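Local coordinates for electron transfer flavoprotein, alpha subunit (Thermotoga maritima, PDB 7KOE) that probably shuttles electrons through bound FAD as the alpha subunit of an electron transfer flavoprotein complex, at residues I6-I11 and D87-Y92; I11-G16 and G43-E48; V68-F73 and Y186-F191; Y76-Y81 and K193-L198. All coordinates share one frame; numbering follows the deposited sequence.

Contact 1 (I6-I11 and D87-Y92); sequences IIFVLI and DMVRKY
Ile-6 lies nearest Tyr-92 and Phe-8 nearest Val-89, with CA atoms 8.2 and 9.1 Å apart, spacings too wide for backbone pairing, so the side chains of strand 6-9 bridge the gap, partly onto backbone carbonyls of 87-92. The setting is the alpha/beta fold of the electron transfer flavoprotein domain, a member of the HUP clan. Strand 6-9 runs inside its parallel sheet between strands 97-100 and 40-46, and helix 87-90 with the turn after it packs on one face. The alternating residues Ile-7 and Val-9 instead touch helix 21-33, which places that helix on the other face.

Phe-8 makes three of the four closest approaches. Its CG stands anti to the carbonyl carbon (chi1 -83°), which sends the ring out from the strand toward the helix. The outer rim of the ring does the touching: CE2 comes within 3.4 Å of Met-88 O, which lies at the edge in the ring plane, and CZ is 3.9 Å from Tyr-92 CB. The Phe-8 and Tyr-92 side chains cross at about a right angle, and the tyrosine ring leads away from the strand. Trp-42 of strand 40-46 meets both rings, with its plane about 15° from that of Phe-8. Val-89 adds a looser apolar neighbour, its CG2 4.5 Å from Phe-8 CE2 and oblique to the ring. Next along this side of the strand, the Ile-6 methyl CG2 rests 3.9 Å from Tyr-92 O.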
loop_
_atom_site.group_PDB
_atom_site.type_symbol
_atom_site.label_atom_id
_atom_site.label_comp_id
_atom_site.label_asym_id
_atom_site.label_seq_id
_atom_site.Cartn_x
_atom_site.Cartn_y
_atom_site.Cartn_z
ATOM N N ILE B 6 -34.768 -38.229 13.326
ATOM C CA ILE B 6 -35.711 -38.231 14.433
ATOM C C ILE B 6 -35.119 -37.336 15.520
ATOM O O ILE B 6 -34.248 -37.742 16.286
ATOM C CB ILE B 6 -35.978 -39.671 14.890
ATOM C CG1 ILE B 6 -36.790 -39.769 16.178
ATOM C CG2 ILE B 6 -34.716 -40.562 14.859
ATOM C CD1 ILE B 6 -37.133 -41.199 16.464
ATOM N N ILE B 7 -35.568 -36.087 15.591
ATOM C CA ILE B 7 -34.850 -35.128 16.425
ATOM C C ILE B 7 -35.422 -35.161 17.841
ATOM O O ILE B 7 -36.638 -35.238 18.040
ATOM C CB ILE B 7 -34.869 -33.722 15.805
ATOM C CG1 ILE B 7 -36.276 -33.150 15.661
ATOM C CG2 ILE B 7 -34.253 -33.782 14.418
ATOM C CD1 ILE B 7 -36.297 -31.777 15.027
ATOM N N PHE B 8 -34.535 -35.175 18.832
ATOM C CA PHE B 8 -34.923 -35.335 20.226
ATOM C C PHE B 8 -34.928 -33.992 20.938
ATOM O O PHE B 8 -34.175 -33.081 20.589
ATOM C CB PHE B 8 -33.967 -36.275 20.964
ATOM C CG PHE B 8 -34.263 -37.736 20.783
ATOM C CD1 PHE B 8 -35.210 -38.174 19.873
ATOM C CD2 PHE B 8 -33.581 -38.675 21.535
ATOM C CE1 PHE B 8 -35.464 -39.521 19.718
ATOM C CE2 PHE B 8 -33.834 -40.022 21.389
ATOM C CZ PHE B 8 -34.775 -40.445 20.480
ATOM N N VAL B 9 -35.789 -33.878 21.944
ATOM C CA VAL B 9 -35.810 -32.745 22.861
ATOM C C VAL B 9 -36.030 -33.307 24.256
ATOM O O VAL B 9 -37.014 -34.013 24.492
ATOM C CB VAL B 9 -36.914 -31.722 22.518
ATOM C CG1 VAL B 9 -37.143 -30.774 23.678
ATOM C CG2 VAL B 9 -36.572 -30.930 21.273
ATOM N N LEU B 10 -35.117 -33.018 25.176
ATOM C CA LEU B 10 -35.260 -33.478 26.548
ATOM C C LEU B 10 -36.155 -32.518 27.317
ATOM O O LEU B 10 -36.069 -31.299 27.149
ATOM C CB LEU B 10 -33.896 -33.589 27.229
ATOM C CG LEU B 10 -33.731 -34.549 28.410
ATOM C CD1 LEU B 10 -32.306 -35.029 28.436
ATOM C CD2 LEU B 10 -34.076 -33.915 29.746
ATOM N N ILE B 11 -37.016 -33.076 28.163
ATOM C CA ILE B 11 -37.929 -32.299 28.989
ATOM C C ILE B 11 -37.380 -32.280 30.408
ATOM O O ILE B 11 -37.282 -33.327 31.060
ATOM C CB ILE B 11 -39.365 -32.852 28.954
ATOM C CG1 ILE B 11 -40.005 -32.644 27.577
ATOM C CG2 ILE B 11 -40.224 -32.179 30.011
ATOM C CD1 ILE B 11 -39.899 -33.820 26.634
ATOM N N ASP B 87 -29.115 -45.278 26.468
ATOM C CA ASP B 87 -29.848 -46.431 25.975
ATOM C C ASP B 87 -30.990 -46.011 25.065
ATOM O O ASP B 87 -31.324 -46.736 24.126
ATOM C CB ASP B 87 -30.371 -47.265 27.142
ATOM C CG ASP B 87 -29.296 -48.137 27.755
ATOM O OD1 ASP B 87 -28.210 -48.254 27.152
ATOM O OD2 ASP B 87 -29.533 -48.712 28.837
ATOM N N MET B 88 -31.586 -44.847 25.313
ATOM C CA MET B 88 -32.634 -44.306 24.459
ATOM C C MET B 88 -32.080 -43.541 23.268
ATOM O O MET B 88 -32.858 -43.049 22.447
ATOM C CB MET B 88 -33.561 -43.401 25.268
ATOM C CG MET B 88 -34.316 -44.135 26.359
ATOM S SD MET B 88 -35.079 -45.659 25.773
ATOM C CE MET B 88 -34.229 -46.877 26.770
ATOM N N VAL B 89 -30.762 -43.411 23.173
ATOM C CA VAL B 89 -30.110 -42.903 21.974
ATOM C C VAL B 89 -29.522 -44.031 21.139
ATOM O O VAL B 89 -29.606 -43.978 19.903
ATOM C CB VAL B 89 -29.041 -41.858 22.359
ATOM C CG1 VAL B 89 -28.314 -41.317 21.152
ATOM C CG2 VAL B 89 -29.715 -40.711 23.037
ATOM N N ARG B 90 -28.996 -45.076 21.770
ATOM C CA ARG B 90 -28.537 -46.238 21.026
ATOM C C ARG B 90 -29.694 -47.026 20.421
ATOM O O ARG B 90 -29.524 -47.661 19.373
ATOM C CB ARG B 90 -27.700 -47.139 21.932
ATOM C CG ARG B 90 -26.261 -46.688 22.065
ATOM C CD ARG B 90 -25.500 -47.549 23.056
ATOM N NE ARG B 90 -24.068 -47.281 23.012
ATOM C CZ ARG B 90 -23.464 -46.338 23.726
ATOM N NH1 ARG B 90 -24.170 -45.571 24.544
ATOM N NH2 ARG B 90 -22.155 -46.161 23.623
ATOM N N LYS B 91 -30.875 -46.983 21.042
ATOM C CA LYS B 91 -32.010 -47.748 20.537
ATOM C C LYS B 91 -32.692 -47.055 19.365
ATOM O O LYS B 91 -32.913 -47.677 18.320
ATOM C CB LYS B 91 -33.019 -47.993 21.660
ATOM C CG LYS B 91 -34.296 -48.676 21.218
ATOM C CD LYS B 91 -35.191 -48.985 22.406
ATOM C CE LYS B 91 -34.666 -50.162 23.205
ATOM N NZ LYS B 91 -35.582 -50.523 24.319
ATOM N N TYR B 92 -33.027 -45.775 19.512
ATOM C CA TYR B 92 -33.833 -45.085 18.516
ATOM C C TYR B 92 -33.017 -44.324 17.482
ATOM O O TYR B 92 -33.576 -43.945 16.447
ATOM C CB TYR B 92 -34.805 -44.121 19.205
ATOM C CG TYR B 92 -35.765 -44.830 20.127
ATOM C CD1 TYR B 92 -36.899 -45.456 19.627
ATOM C CD2 TYR B 92 -35.531 -44.891 21.492
ATOM C CE1 TYR B 92 -37.777 -46.116 20.463
ATOM C CE2 TYR B 92 -36.402 -45.550 22.337
ATOM C CZ TYR B 92 -37.523 -46.159 21.816
ATOM O OH TYR B 92 -38.394 -46.814 22.653
#

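Contact 2 (I11-G16 and G43-E48); sequences IEHHGG and GVLLGE
Ile-11 and Leu-45 cross obliquely, the CG2 methyl of Ile-11 lying 3.8 Å from Leu-45 CD1. Here the parallel pairing between strand 6-9 and strand 40-46 of the alpha/beta sheet reaches Ile-11: Val-44 is bonded to Val-9 and then, through its carbonyl, to Ile-11, the alternation expected of parallel strands. The bond from Ile-11 N to Val-44 O measures 3.0 Å with an N-H...O angle of 155°. With Ile-11 CG1 anti to the carbonyl carbon (chi1 -69°), the two branches part: CG2 goes to Leu-45, while CD1 reaches back to Gly-43 CA at 3.8 Å. Trimming this side chain to an alanine is likely to leave Leu-45 CD1 and Gly-43 CA without their packing partner. Farther on, the His-13 ring presents its NE2 edge to Leu-46 O, near the ring plane; the modelled separation is too short to be reliable, so the details of that bond are doubtful. The same ring meets Leu-45 obliquely, with His-13 CD2 4.3 Å from Leu-45 CD2.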
loop_
_atom_site.group_PDB
_atom_site.type_symbol
_atom_site.label_atom_id
_atom_site.label_comp_id
_atom_site.label_asym_id
_atom_site.label_seq_id
_atom_site.Cartn_x
_atom_site.Cartn_y
_atom_site.Cartn_z
ATOM N N ILE B 11 -37.016 -33.076 28.163
ATOM C CA ILE B 11 -37.929 -32.299 28.989
ATOM C C ILE B 11 -37.380 -32.280 30.408
ATOM O O ILE B 11 -37.282 -33.327 31.060
ATOM C CB ILE B 11 -39.365 -32.852 28.954
ATOM C CG1 ILE B 11 -40.005 -32.644 27.577
ATOM C CG2 ILE B 11 -40.224 -32.179 30.011
ATOM C CD1 ILE B 11 -39.899 -33.820 26.634
ATOM N N GLU B 12 -37.012 -31.093 30.876
ATOM C CA GLU B 12 -36.510 -30.904 32.232
ATOM C C GLU B 12 -37.698 -30.656 33.148
ATOM O O GLU B 12 -38.323 -29.596 33.082
ATOM C CB GLU B 12 -35.533 -29.731 32.284
ATOM C CG GLU B 12 -34.248 -29.913 31.490
ATOM C CD GLU B 12 -33.284 -30.897 32.126
ATOM O OE1 GLU B 12 -32.384 -31.386 31.413
ATOM O OE2 GLU B 12 -33.401 -31.159 33.342
ATOM N N HIS B 13 -38.014 -31.623 34.003
ATOM C CA HIS B 13 -39.118 -31.491 34.940
ATOM C C HIS B 13 -38.587 -31.401 36.363
ATOM O O HIS B 13 -37.608 -32.065 36.716
ATOM C CB HIS B 13 -40.094 -32.661 34.815
ATOM C CG HIS B 13 -39.483 -33.992 35.111
ATOM N ND1 HIS B 13 -39.431 -34.520 36.382
ATOM C CD2 HIS B 13 -38.898 -34.904 34.301
ATOM C CE1 HIS B 13 -38.836 -35.698 36.344
ATOM N NE2 HIS B 13 -38.505 -35.955 35.092
ATOM N N HIS B 14 -39.236 -30.572 37.176
ATOM C CA HIS B 14 -38.834 -30.330 38.558
ATOM C C HIS B 14 -39.976 -30.778 39.463
ATOM O O HIS B 14 -40.856 -29.992 39.816
ATOM C CB HIS B 14 -38.479 -28.869 38.766
ATOM C CG HIS B 14 -37.373 -28.396 37.876
ATOM N ND1 HIS B 14 -36.159 -29.042 37.796
ATOM C CD2 HIS B 14 -37.300 -27.348 37.021
ATOM C CE1 HIS B 14 -35.384 -28.412 36.932
ATOM N NE2 HIS B 14 -36.052 -27.380 36.450
ATOM N N GLY B 15 -39.951 -32.054 39.835
ATOM C CA GLY B 15 -40.993 -32.636 40.655
ATOM C C GLY B 15 -42.204 -33.043 39.844
ATOM O O GLY B 15 -42.367 -34.222 39.515
ATOM N N GLY B 16 -43.061 -32.084 39.512
ATOM C CA GLY B 16 -44.204 -32.386 38.675
ATOM C C GLY B 16 -44.318 -31.519 37.441
ATOM O O GLY B 16 -44.887 -31.939 36.430
ATOM N N GLY B 43 -39.922 -36.225 22.070
ATOM C CA GLY B 43 -39.653 -35.655 23.372
ATOM C C GLY B 43 -39.289 -36.742 24.358
ATOM O O GLY B 43 -40.064 -37.679 24.559
ATOM N N VAL B 44 -38.120 -36.644 24.977
ATOM C CA VAL B 44 -37.662 -37.642 25.935
ATOM C C VAL B 44 -37.970 -37.137 27.332
ATOM O O VAL B 44 -37.615 -36.007 27.686
ATOM C CB VAL B 44 -36.163 -37.935 25.770
ATOM C CG1 VAL B 44 -35.797 -39.205 26.510
ATOM C CG2 VAL B 44 -35.818 -38.062 24.306
ATOM N N LEU B 45 -38.632 -37.968 28.127
ATOM C CA LEU B 45 -39.070 -37.558 29.448
ATOM C C LEU B 45 -38.859 -38.733 30.387
ATOM O O LEU B 45 -39.215 -39.866 30.052
ATOM C CB LEU B 45 -40.536 -37.116 29.416
ATOM C CG LEU B 45 -41.090 -36.227 30.528
ATOM C CD1 LEU B 45 -42.214 -35.384 29.961
ATOM C CD2 LEU B 45 -41.593 -37.025 31.702
ATOM N N LEU B 46 -38.276 -38.465 31.550
ATOM C CA LEU B 46 -37.846 -39.506 32.472
ATOM C C LEU B 46 -38.532 -39.307 33.813
ATOM O O LEU B 46 -38.524 -38.201 34.359
ATOM C CB LEU B 46 -36.325 -39.493 32.647
ATOM C CG LEU B 46 -35.442 -39.986 31.495
ATOM C CD1 LEU B 46 -35.106 -38.872 30.522
ATOM C CD2 LEU B 46 -34.168 -40.590 32.037
ATOM N N GLY B 47 -39.118 -40.374 34.339
ATOM C CA GLY B 47 -39.785 -40.365 35.618
ATOM C C GLY B 47 -41.073 -41.144 35.556
ATOM O O GLY B 47 -41.471 -41.660 34.507
ATOM N N GLU B 48 -41.741 -41.237 36.702
ATOM C CA GLU B 48 -43.041 -41.881 36.805
ATOM C C GLU B 48 -44.058 -40.894 37.352
ATOM O O GLU B 48 -43.759 -40.123 38.269
ATOM C CB GLU B 48 -42.985 -43.120 37.696
ATOM C CG GLU B 48 -42.453 -44.347 36.991
ATOM C CD GLU B 48 -43.557 -45.292 36.570
ATOM O OE1 GLU B 48 -43.243 -46.350 35.984
ATOM O OE2 GLU B 48 -44.739 -44.975 36.817
#

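Contact 3 (V68-F73 and Y186-F191); sequences VKNREF and YDLGTF
Tyr-186 N donates to Lys-69 O at 2.8 Å, with an N-H...O angle of 141° and the donor tilted 15° from the carbonyl plane. Lys-69 is also backbone-bonded to Glu-184, so this bond carries the parallel pairing of strands 65-69 and 181-185 past the end of the latter, one of the two edge strands within this chain. Tyr-186 CG lies opposite its backbone N (chi1 -159°), which carries the ring alongside Val-68, whose CG1 is 3.7 Å from Tyr-186 CB. Phe-73 crosses the tyrosine at about a right angle and brings CZ to 4.0 Å from Tyr-186 CD2. Leu-188 CD1 bridges two kinds of neighbour, Phe-73 CE1 at 4.3 Å and the amide ND2 of Asn-70 at 3.5 Å. That amide is partly held by its own turn, where Arg-71 N donates to Asn-70 OD1 from above the carbonyl plane. The chemistry implies a backbone-joined sheet edge, packed toward helices 78-84 and 87-90, with the Lys-69 to Glu-185 salt bridge at its partly exposed margin.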
loop_
_atom_site.group_PDB
_atom_site.type_symbol
_atom_site.label_atom_id
_atom_site.label_comp_id
_atom_site.label_asym_id
_atom_site.label_seq_id
_atom_site.Cartn_x
_atom_site.Cartn_y
_atom_site.Cartn_z
ATOM N N VAL B 68 -39.870 -42.274 29.297
ATOM C CA VAL B 68 -39.113 -43.306 29.997
ATOM C C VAL B 68 -39.564 -43.343 31.452
ATOM O O VAL B 68 -39.678 -42.300 32.105
ATOM C CB VAL B 68 -37.604 -43.041 29.881
ATOM C CG1 VAL B 68 -36.808 -44.159 30.521
ATOM C CG2 VAL B 68 -37.208 -42.875 28.426
ATOM N N LYS B 69 -39.823 -44.542 31.959
ATOM C CA LYS B 69 -40.460 -44.732 33.253
ATOM C C LYS B 69 -39.491 -45.365 34.236
ATOM O O LYS B 69 -39.013 -46.481 34.004
ATOM C CB LYS B 69 -41.697 -45.618 33.112
ATOM C CG LYS B 69 -42.483 -45.358 31.862
ATOM C CD LYS B 69 -43.409 -44.195 32.078
ATOM C CE LYS B 69 -44.486 -44.525 33.098
ATOM N NZ LYS B 69 -45.306 -45.704 32.702
ATOM N N ASN B 70 -39.222 -44.658 35.333
ATOM C CA ASN B 70 -38.616 -45.251 36.516
ATOM C C ASN B 70 -38.919 -44.356 37.709
ATOM O O ASN B 70 -39.145 -43.153 37.556
ATOM C CB ASN B 70 -37.106 -45.450 36.373
ATOM C CG ASN B 70 -36.598 -46.573 37.241
ATOM O OD1 ASN B 70 -37.364 -47.182 37.983
ATOM N ND2 ASN B 70 -35.309 -46.867 37.144
ATOM N N ARG B 71 -38.937 -44.963 38.897
ATOM C CA ARG B 71 -39.228 -44.214 40.113
ATOM C C ARG B 71 -38.040 -43.377 40.566
ATOM O O ARG B 71 -38.227 -42.334 41.201
ATOM C CB ARG B 71 -39.664 -45.175 41.225
ATOM C CG ARG B 71 -40.281 -44.521 42.461
ATOM C CD ARG B 71 -41.377 -43.521 42.105
ATOM N NE ARG B 71 -42.421 -44.107 41.268
ATOM C CZ ARG B 71 -43.522 -44.683 41.735
ATOM N NH1 ARG B 71 -43.735 -44.754 43.042
ATOM N NH2 ARG B 71 -44.414 -45.187 40.893
ATOM N N GLU B 72 -36.823 -43.800 40.239
ATOM C CA GLU B 72 -35.623 -43.063 40.611
ATOM C C GLU B 72 -35.224 -42.010 39.585
ATOM O O GLU B 72 -34.060 -41.604 39.571
ATOM C CB GLU B 72 -34.443 -44.019 40.846
ATOM C CG GLU B 72 -34.660 -45.126 41.889
ATOM C CD GLU B 72 -35.380 -46.352 41.349
ATOM O OE1 GLU B 72 -35.383 -46.549 40.119
ATOM O OE2 GLU B 72 -35.944 -47.117 42.159
ATOM N N PHE B 73 -36.140 -41.562 38.728
ATOM C CA PHE B 73 -35.840 -40.514 37.762
ATOM C C PHE B 73 -36.560 -39.207 38.056
ATOM O O PHE B 73 -36.360 -38.233 37.324
ATOM C CB PHE B 73 -36.192 -40.965 36.338
ATOM C CG PHE B 73 -35.258 -41.993 35.762
ATOM C CD1 PHE B 73 -34.039 -42.269 36.357
ATOM C CD2 PHE B 73 -35.601 -42.673 34.608
ATOM C CE1 PHE B 73 -33.190 -43.217 35.819
ATOM C CE2 PHE B 73 -34.754 -43.618 34.064
ATOM C CZ PHE B 73 -33.548 -43.890 34.672
ATOM N N TYR B 186 -38.029 -48.441 32.321
ATOM C CA TYR B 186 -36.589 -48.631 32.366
ATOM C C TYR B 186 -36.173 -49.364 33.631
ATOM O O TYR B 186 -36.672 -49.084 34.724
ATOM C CB TYR B 186 -35.883 -47.277 32.296
ATOM C CG TYR B 186 -34.449 -47.360 31.849
ATOM C CD1 TYR B 186 -34.129 -47.352 30.499
ATOM C CD2 TYR B 186 -33.414 -47.444 32.768
ATOM C CE1 TYR B 186 -32.816 -47.429 30.078
ATOM C CE2 TYR B 186 -32.093 -47.521 32.354
ATOM C CZ TYR B 186 -31.806 -47.515 31.009
ATOM O OH TYR B 186 -30.499 -47.589 30.596
ATOM N N ASP B 187 -35.240 -50.298 33.474
ATOM C CA ASP B 187 -34.691 -51.060 34.580
ATOM C C ASP B 187 -33.221 -50.697 34.714
ATOM O O ASP B 187 -32.531 -50.478 33.714
ATOM C CB ASP B 187 -34.877 -52.570 34.348
ATOM C CG ASP B 187 -34.646 -53.409 35.606
ATOM O OD1 ASP B 187 -33.683 -53.176 36.373
ATOM O OD2 ASP B 187 -35.464 -54.320 35.840
ATOM N N LEU B 188 -32.759 -50.612 35.959
ATOM C CA LEU B 188 -31.366 -50.345 36.292
ATOM C C LEU B 188 -30.651 -51.554 36.874
ATOM O O LEU B 188 -29.507 -51.828 36.501
ATOM C CB LEU B 188 -31.287 -49.183 37.285
ATOM C CG LEU B 188 -31.700 -47.823 36.723
ATOM C CD1 LEU B 188 -31.831 -46.791 37.827
ATOM C CD2 LEU B 188 -30.698 -47.354 35.681
ATOM N N GLY B 189 -31.302 -52.289 37.774
ATOM C CA GLY B 189 -30.650 -53.410 38.418
ATOM C C GLY B 189 -29.713 -52.942 39.517
ATOM O O GLY B 189 -29.974 -51.962 40.222
ATOM N N THR B 190 -28.609 -53.668 39.674
ATOM C CA THR B 190 -27.544 -53.242 40.576
ATOM C C THR B 190 -26.857 -52.027 39.969
ATOM O O THR B 190 -26.246 -52.121 38.900
ATOM C CB THR B 190 -26.552 -54.377 40.804
ATOM O OG1 THR B 190 -27.230 -55.498 41.386
ATOM C CG2 THR B 190 -25.441 -53.924 41.733
ATOM N N PHE B 191 -26.955 -50.884 40.644
ATOM C CA PHE B 191 -26.609 -49.611 40.032
ATOM C C PHE B 191 -25.441 -48.887 40.688
ATOM O O PHE B 191 -24.915 -47.952 40.075
ATOM C CB PHE B 191 -27.844 -48.692 39.982
ATOM C CG PHE B 191 -28.424 -48.345 41.332
ATOM C CD1 PHE B 191 -29.341 -49.187 41.952
ATOM C CD2 PHE B 191 -28.105 -47.147 41.949
ATOM C CE1 PHE B 191 -29.885 -48.861 43.183
ATOM C CE2 PHE B 191 -28.655 -46.816 43.175
ATOM C CZ PHE B 191 -29.541 -47.673 43.793
#

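Contact 4 (Y76-Y81 and K193-L198); sequences YVNYLY and KLIEIL
Leu-194 CD1 sits over one face of the Tyr-79 ring, 3.7 Å from its centroid and 13° off the normal, a CH-pi contact. Tyr-79 CG is opposite the backbone N (chi1 170°), which turns the ring toward Leu-194. Beside it, Ile-195 and Val-77 slide past each other in opposite directions, with Ile-195 CB 4.1 Å from Val-77 CG1. Ile-195 CD1 ends against the Asn-78 amide, 3.3 Å from OD1. The receiving surface is the start of helix 78-84, with Val-77 at the N-cap position and its O accepting from Tyr-81 N at 3.0 Å. The Tyr-79 hydroxyl probably bonds Phe-191 O, though the modelled separation is too short to be trusted. Replacing Tyr-79 with an alanine would probably leave Leu-194 CD1 without its aromatic face and Phe-191 O without a probable partner. Farther out, Lys-193 NZ folds back to Ile-195 O at 3.0 Å. Asn-78 OD1 accepts from Arg-176 of the neighbouring electron transfer flavoprotein chain, and Glu-196 and Ile-197 pair antiparallel with a strand of that same chain.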
loop_
_atom_site.group_PDB
_atom_site.type_symbol
_atom_site.label_atom_id
_atom_site.label_comp_id
_atom_site.label_asym_id
_atom_site.label_seq_id
_atom_site.Cartn_x
_atom_site.Cartn_y
_atom_site.Cartn_z
ATOM N N TYR B 76 -33.220 -35.524 40.281
ATOM C CA TYR B 76 -32.172 -35.378 39.279
ATOM C C TYR B 76 -30.885 -35.985 39.816
ATOM O O TYR B 76 -30.269 -35.442 40.737
ATOM C CB TYR B 76 -31.954 -33.920 38.898
ATOM C CG TYR B 76 -30.753 -33.757 38.000
ATOM C CD1 TYR B 76 -30.766 -34.252 36.706
ATOM C CD2 TYR B 76 -29.596 -33.131 38.452
ATOM C CE1 TYR B 76 -29.672 -34.119 35.881
ATOM C CE2 TYR B 76 -28.493 -32.996 37.631
ATOM C CZ TYR B 76 -28.540 -33.493 36.348
ATOM O OH TYR B 76 -27.454 -33.360 35.522
ATOM N N VAL B 77 -30.486 -37.116 39.246
ATOM C CA VAL B 77 -29.159 -37.678 39.438
ATOM C C VAL B 77 -28.601 -37.911 38.045
ATOM O O VAL B 77 -29.144 -38.721 37.283
ATOM C CB VAL B 77 -29.173 -38.976 40.255
ATOM C CG1 VAL B 77 -27.814 -39.645 40.198
ATOM C CG2 VAL B 77 -29.550 -38.688 41.693
ATOM N N ASN B 78 -27.530 -37.191 37.704
ATOM C CA ASN B 78 -26.924 -37.288 36.382
ATOM C C ASN B 78 -26.289 -38.647 36.133
ATOM O O ASN B 78 -26.102 -39.029 34.975
ATOM C CB ASN B 78 -25.870 -36.201 36.227
ATOM C CG ASN B 78 -24.885 -36.193 37.373
ATOM O OD1 ASN B 78 -25.133 -35.584 38.411
ATOM N ND2 ASN B 78 -23.769 -36.887 37.201
ATOM N N TYR B 79 -25.937 -39.366 37.195
ATOM C CA TYR B 79 -25.435 -40.725 37.051
ATOM C C TYR B 79 -26.522 -41.662 36.540
ATOM O O TYR B 79 -26.247 -42.571 35.751
ATOM C CB TYR B 79 -24.887 -41.195 38.396
ATOM C CG TYR B 79 -24.544 -42.654 38.466
ATOM C CD1 TYR B 79 -23.656 -43.223 37.561
ATOM C CD2 TYR B 79 -25.088 -43.460 39.455
ATOM C CE1 TYR B 79 -23.334 -44.563 37.629
ATOM C CE2 TYR B 79 -24.771 -44.800 39.533
ATOM C CZ TYR B 79 -23.891 -45.345 38.619
ATOM O OH TYR B 79 -23.568 -46.680 38.686
ATOM N N LEU B 80 -27.767 -41.442 36.966
ATOM C CA LEU B 80 -28.870 -42.295 36.544
ATOM C C LEU B 80 -29.454 -41.864 35.208
ATOM O O LEU B 80 -29.885 -42.718 34.426
ATOM C CB LEU B 80 -29.965 -42.295 37.607
ATOM C CG LEU B 80 -29.548 -42.805 38.982
ATOM C CD1 LEU B 80 -30.650 -42.561 39.992
ATOM C CD2 LEU B 80 -29.197 -44.278 38.908
ATOM N N TYR B 81 -29.492 -40.556 34.942
ATOM C CA TYR B 81 -30.024 -40.062 33.677
ATOM C C TYR B 81 -29.141 -40.465 32.505
ATOM O O TYR B 81 -29.647 -40.793 31.428
ATOM C CB TYR B 81 -30.156 -38.545 33.720
ATOM C CG TYR B 81 -31.465 -38.020 34.245
ATOM C CD1 TYR B 81 -31.835 -38.214 35.565
ATOM C CD2 TYR B 81 -32.320 -37.302 33.423
ATOM C CE1 TYR B 81 -33.025 -37.719 36.049
ATOM C CE2 TYR B 81 -33.509 -36.800 33.896
ATOM C CZ TYR B 81 -33.858 -37.014 35.208
ATOM O OH TYR B 81 -35.048 -36.518 35.681
ATOM N N LYS B 193 -24.691 -46.884 43.693
ATOM C CA LYS B 193 -24.998 -45.478 43.957
ATOM C C LYS B 193 -23.788 -44.631 44.333
ATOM O O LYS B 193 -23.196 -44.810 45.401
ATOM C CB LYS B 193 -26.037 -45.372 45.073
ATOM C CG LYS B 193 -26.617 -43.983 45.241
ATOM C CD LYS B 193 -27.805 -43.996 46.184
ATOM C CE LYS B 193 -28.376 -42.601 46.361
ATOM N NZ LYS B 193 -28.950 -42.070 45.094
ATOM N N LEU B 194 -23.422 -43.703 43.451
ATOM C CA LEU B 194 -22.334 -42.767 43.701
ATOM C C LEU B 194 -22.863 -41.455 44.272
ATOM O O LEU B 194 -22.477 -41.043 45.368
ATOM C CB LEU B 194 -21.560 -42.516 42.405
ATOM C CG LEU B 194 -21.297 -43.728 41.511
ATOM C CD1 LEU B 194 -20.971 -43.286 40.099
ATOM C CD2 LEU B 194 -20.173 -44.577 42.076
ATOM N N ILE B 195 -23.755 -40.802 43.540
ATOM C CA ILE B 195 -24.312 -39.515 43.933
ATOM C C ILE B 195 -25.500 -39.761 44.852
ATOM O O ILE B 195 -26.457 -40.441 44.471
ATOM C CB ILE B 195 -24.724 -38.704 42.698
ATOM C CG1 ILE B 195 -23.486 -38.308 41.899
ATOM C CG2 ILE B 195 -25.546 -37.489 43.085
ATOM C CD1 ILE B 195 -23.791 -37.673 40.580
ATOM N N GLU B 196 -25.441 -39.214 46.063
ATOM C CA GLU B 196 -26.510 -39.362 47.043
ATOM C C GLU B 196 -26.887 -37.990 47.573
ATOM O O GLU B 196 -26.136 -37.399 48.355
ATOM C CB GLU B 196 -26.083 -40.278 48.190
ATOM C CG GLU B 196 -27.125 -40.424 49.275
ATOM C CD GLU B 196 -26.538 -40.921 50.576
ATOM O OE1 GLU B 196 -25.759 -41.895 50.544
ATOM O OE2 GLU B 196 -26.858 -40.338 51.633
ATOM N N ILE B 197 -28.048 -37.493 47.165
ATOM C CA ILE B 197 -28.480 -36.149 47.529
ATOM C C ILE B 197 -28.980 -36.160 48.968
ATOM O O ILE B 197 -29.862 -36.947 49.323
ATOM C CB ILE B 197 -29.566 -35.645 46.571
ATOM C CG1 ILE B 197 -29.063 -35.711 45.129
ATOM C CG2 ILE B 197 -29.989 -34.235 46.937
ATOM C CD1 ILE B 197 -30.069 -35.244 44.107
ATOM N N LEU B 198 -28.413 -35.289 49.803
ATOM C CA LEU B 198 -28.841 -35.180 51.194
ATOM C C LEU B 198 -29.955 -34.155 51.365
ATOM O O LEU B 198 -31.059 -34.495 51.802
ATOM C CB LEU B 198 -27.662 -34.805 52.093
ATOM C CG LEU B 198 -26.602 -35.866 52.357
ATOM C CD1 LEU B 198 -25.643 -35.384 53.430
ATOM C CD2 LEU B 198 -27.242 -37.179 52.756
#

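Contacts 1 and 2 are buried, whereas contacts 3 and 4 are partly exposed. The first three all reach the seven-stranded parallel sheet: contacts 1 and 2 share Ile-11 and involve adjacent strands, and Gly-47 N probably bonds Val-68 O between contacts 2 and 3. Their chemistry differs by direction: contacts 2 and 3 run within the sheet and include backbone bonds, while contact 1 covers a sheet face by packing, without hydrogen bonds between its segments. Met-88 packs on Val-68 and Tyr-186, joining contacts 1 and 3. Contact 4, centred about 12 Å from the centre of contact 3, lies beyond the sheet; it is largely apolar and adjoins another chain.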